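PDB 4V1T: LYND from Lyngbya aestuarii, which probably acts as an ATP-dependent YcaO-type cyclodehydratase that turns cysteine residues of precursor peptides into thiazoline heterocycles. Local coordinates for residues B[110-115]-B[270-275]. Sequence-based numbering, arbitrary orientation.
Sequences LRQPVT and KYHVNA
Gln112 reaches across to Tyr271 and His272 with its terminal amide, one atom to each neighbour. Its OE1 lies at the edge of the phenol ring, 3.4 Å from Tyr271 CD2 and 3.5 Å from Tyr271 CE2. Amide and phenol are nearly coplanar (9°), and because OE1 lies in the ring plane at its edge it meets the weakly positive C-H rim and not the pi face. On the other branch, NE2 packs 3.7 Å from CB of His272, whose imidazole plane is turned 64° from the amide.

The glutamine gets there by an extended chain: CG stands anti to the carbonyl carbon (chi1 -68°) and CD continues straight on. No hydrogen bond joins the two segments; instead NE2 donates to the backbone O of Ala109, at the end of helix 103-109, and to the backbone O of Ile268, one turn back from His272. Held through NE2 in this way, the amide is probably kept from turning, which leaves OE1 at the phenol edge. His272 also packs on Val105, Glu108 and Ala109.

Beyond Gln112 the chain passes through Pro113 into strand 114-118, part of the mixed sheet, while Tyr271 and His272 lie near the C-terminal end of the long helix 250-275. The contact thus ties the turn leading into that strand to the last turns of the helix, at the surface and far from the chain centre. Chemically, one amide N-H2 group bridges carbonyls of two helices, while its oxygen probably adds a modest electrostatic attraction to the aromatic C-H edge.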
loop_
_atom_site.group_PDB
_atom_site.type_symbol
_atom_site.label_atom_id
_atom_site.label_comp_id
_atom_site.label_asym_id
_atom_site.label_seq_id
_atom_site.Cartn_x
_atom_site.Cartn_y
_atom_site.Cartn_z
ATOM N N LEU B 110 10.105 20.025 29.372
ATOM C CA LEU B 110 9.679 18.924 30.223
ATOM C C LEU B 110 9.228 19.381 31.612
ATOM O O LEU B 110 8.629 18.600 32.352
ATOM C CB LEU B 110 10.810 17.896 30.354
ATOM C CG LEU B 110 11.125 17.041 29.124
ATOM C CD1 LEU B 110 12.349 16.182 29.381
ATOM C CD2 LEU B 110 9.954 16.160 28.748
ATOM N N ARG B 111 9.509 20.636 31.961
ATOM C CA ARG B 111 9.106 21.200 33.256
ATOM C C ARG B 111 7.646 21.630 33.266
ATOM O O ARG B 111 7.120 22.003 34.304
ATOM C CB ARG B 111 9.969 22.406 33.614
ATOM C CG ARG B 111 11.418 22.074 33.883
ATOM C CD ARG B 111 12.208 23.306 34.278
ATOM N NE ARG B 111 13.628 23.025 34.456
ATOM C CZ ARG B 111 14.135 21.841 34.804
ATOM N NH1 ARG B 111 13.345 20.798 35.030
ATOM N NH2 ARG B 111 15.450 21.693 34.937
ATOM N N GLN B 112 7.002 21.599 32.110
ATOM C CA GLN B 112 5.592 21.968 32.012
ATOM C C GLN B 112 4.730 20.915 32.704
ATOM O O GLN B 112 4.818 19.732 32.366
ATOM C CB GLN B 112 5.169 22.091 30.549
ATOM C CG GLN B 112 5.789 23.258 29.807
ATOM C CD GLN B 112 5.502 23.199 28.318
ATOM O OE1 GLN B 112 4.648 23.915 27.813
ATOM N NE2 GLN B 112 6.219 22.329 27.607
ATOM N N PRO B 113 3.901 21.334 33.675
ATOM C CA PRO B 113 3.059 20.337 34.323
ATOM C C PRO B 113 1.886 19.899 33.442
ATOM O O PRO B 113 1.457 20.629 32.546
ATOM C CB PRO B 113 2.569 21.047 35.585
ATOM C CG PRO B 113 2.643 22.495 35.273
ATOM C CD PRO B 113 3.742 22.676 34.266
ATOM N N VAL B 114 1.381 18.702 33.724
ATOM C CA VAL B 114 0.269 18.099 32.996
ATOM C C VAL B 114 -0.826 17.693 33.997
ATOM O O VAL B 114 -0.549 17.510 35.188
ATOM C CB VAL B 114 0.782 16.884 32.192
ATOM C CG1 VAL B 114 -0.260 15.790 32.042
ATOM C CG2 VAL B 114 1.283 17.335 30.829
ATOM N N THR B 115 -2.066 17.576 33.523
ATOM C CA THR B 115 -3.154 17.054 34.351
ATOM C C THR B 115 -3.682 15.759 33.765
ATOM O O THR B 115 -3.754 15.612 32.541
ATOM C CB THR B 115 -4.322 18.056 34.500
ATOM O OG1 THR B 115 -4.862 18.377 33.214
ATOM C CG2 THR B 115 -3.849 19.331 35.186
ATOM N N LYS B 270 7.384 19.541 21.615
ATOM C CA LYS B 270 6.958 20.159 20.372
ATOM C C LYS B 270 6.212 21.473 20.622
ATOM O O LYS B 270 6.444 22.486 19.956
ATOM C CB LYS B 270 6.086 19.178 19.590
ATOM C CG LYS B 270 5.442 19.738 18.332
ATOM C CD LYS B 270 5.332 18.656 17.272
ATOM C CE LYS B 270 4.490 19.069 16.098
ATOM N NZ LYS B 270 4.221 17.911 15.205
ATOM N N TYR B 271 5.324 21.451 21.602
ATOM C CA TYR B 271 4.506 22.611 21.917
ATOM C C TYR B 271 5.360 23.761 22.440
ATOM O O TYR B 271 5.120 24.916 22.105
ATOM C CB TYR B 271 3.463 22.239 22.958
ATOM C CG TYR B 271 2.745 23.425 23.551
ATOM C CD1 TYR B 271 1.873 24.187 22.785
ATOM C CD2 TYR B 271 2.941 23.784 24.874
ATOM C CE1 TYR B 271 1.201 25.271 23.329
ATOM C CE2 TYR B 271 2.272 24.860 25.424
ATOM C CZ TYR B 271 1.400 25.596 24.647
ATOM O OH TYR B 271 0.739 26.672 25.183
ATOM N N HIS B 272 6.353 23.431 23.270
ATOM C CA HIS B 272 7.241 24.424 23.836
ATOM C C HIS B 272 8.021 25.142 22.735
ATOM O O HIS B 272 8.130 26.354 22.754
ATOM C CB HIS B 272 8.205 23.768 24.820
ATOM C CG HIS B 272 9.222 24.705 25.387
ATOM N ND1 HIS B 272 8.922 25.620 26.372
ATOM C CD2 HIS B 272 10.539 24.864 25.116
ATOM C CE1 HIS B 272 10.004 26.309 26.679
ATOM N NE2 HIS B 272 11.001 25.870 25.932
ATOM N N VAL B 273 8.531 24.386 21.768
ATOM C CA VAL B 273 9.395 24.937 20.723
ATOM C C VAL B 273 8.587 25.709 19.689
ATOM O O VAL B 273 9.154 26.474 18.923
ATOM C CB VAL B 273 10.217 23.816 20.037
ATOM C CG1 VAL B 273 11.145 24.375 18.954
ATOM C CG2 VAL B 273 11.055 23.090 21.060
ATOM N N ASN B 274 7.268 25.519 19.673
ATOM C CA ASN B 274 6.401 26.235 18.727
ATOM C C ASN B 274 5.651 27.417 19.344
ATOM O O ASN B 274 5.056 28.207 18.617
ATOM C CB ASN B 274 5.399 25.274 18.080
ATOM C CG ASN B 274 5.990 24.474 16.917
ATOM O OD1 ASN B 274 5.333 23.579 16.398
ATOM N ND2 ASN B 274 7.222 24.787 16.502
ATOM N N ALA B 275 5.670 27.534 20.666
ATOM C CA ALA B 275 5.108 28.710 21.325
ATOM C C ALA B 275 5.848 29.925 20.788
ATOM O O ALA B 275 5.247 30.829 20.207
ATOM C CB ALA B 275 5.250 28.610 22.833
#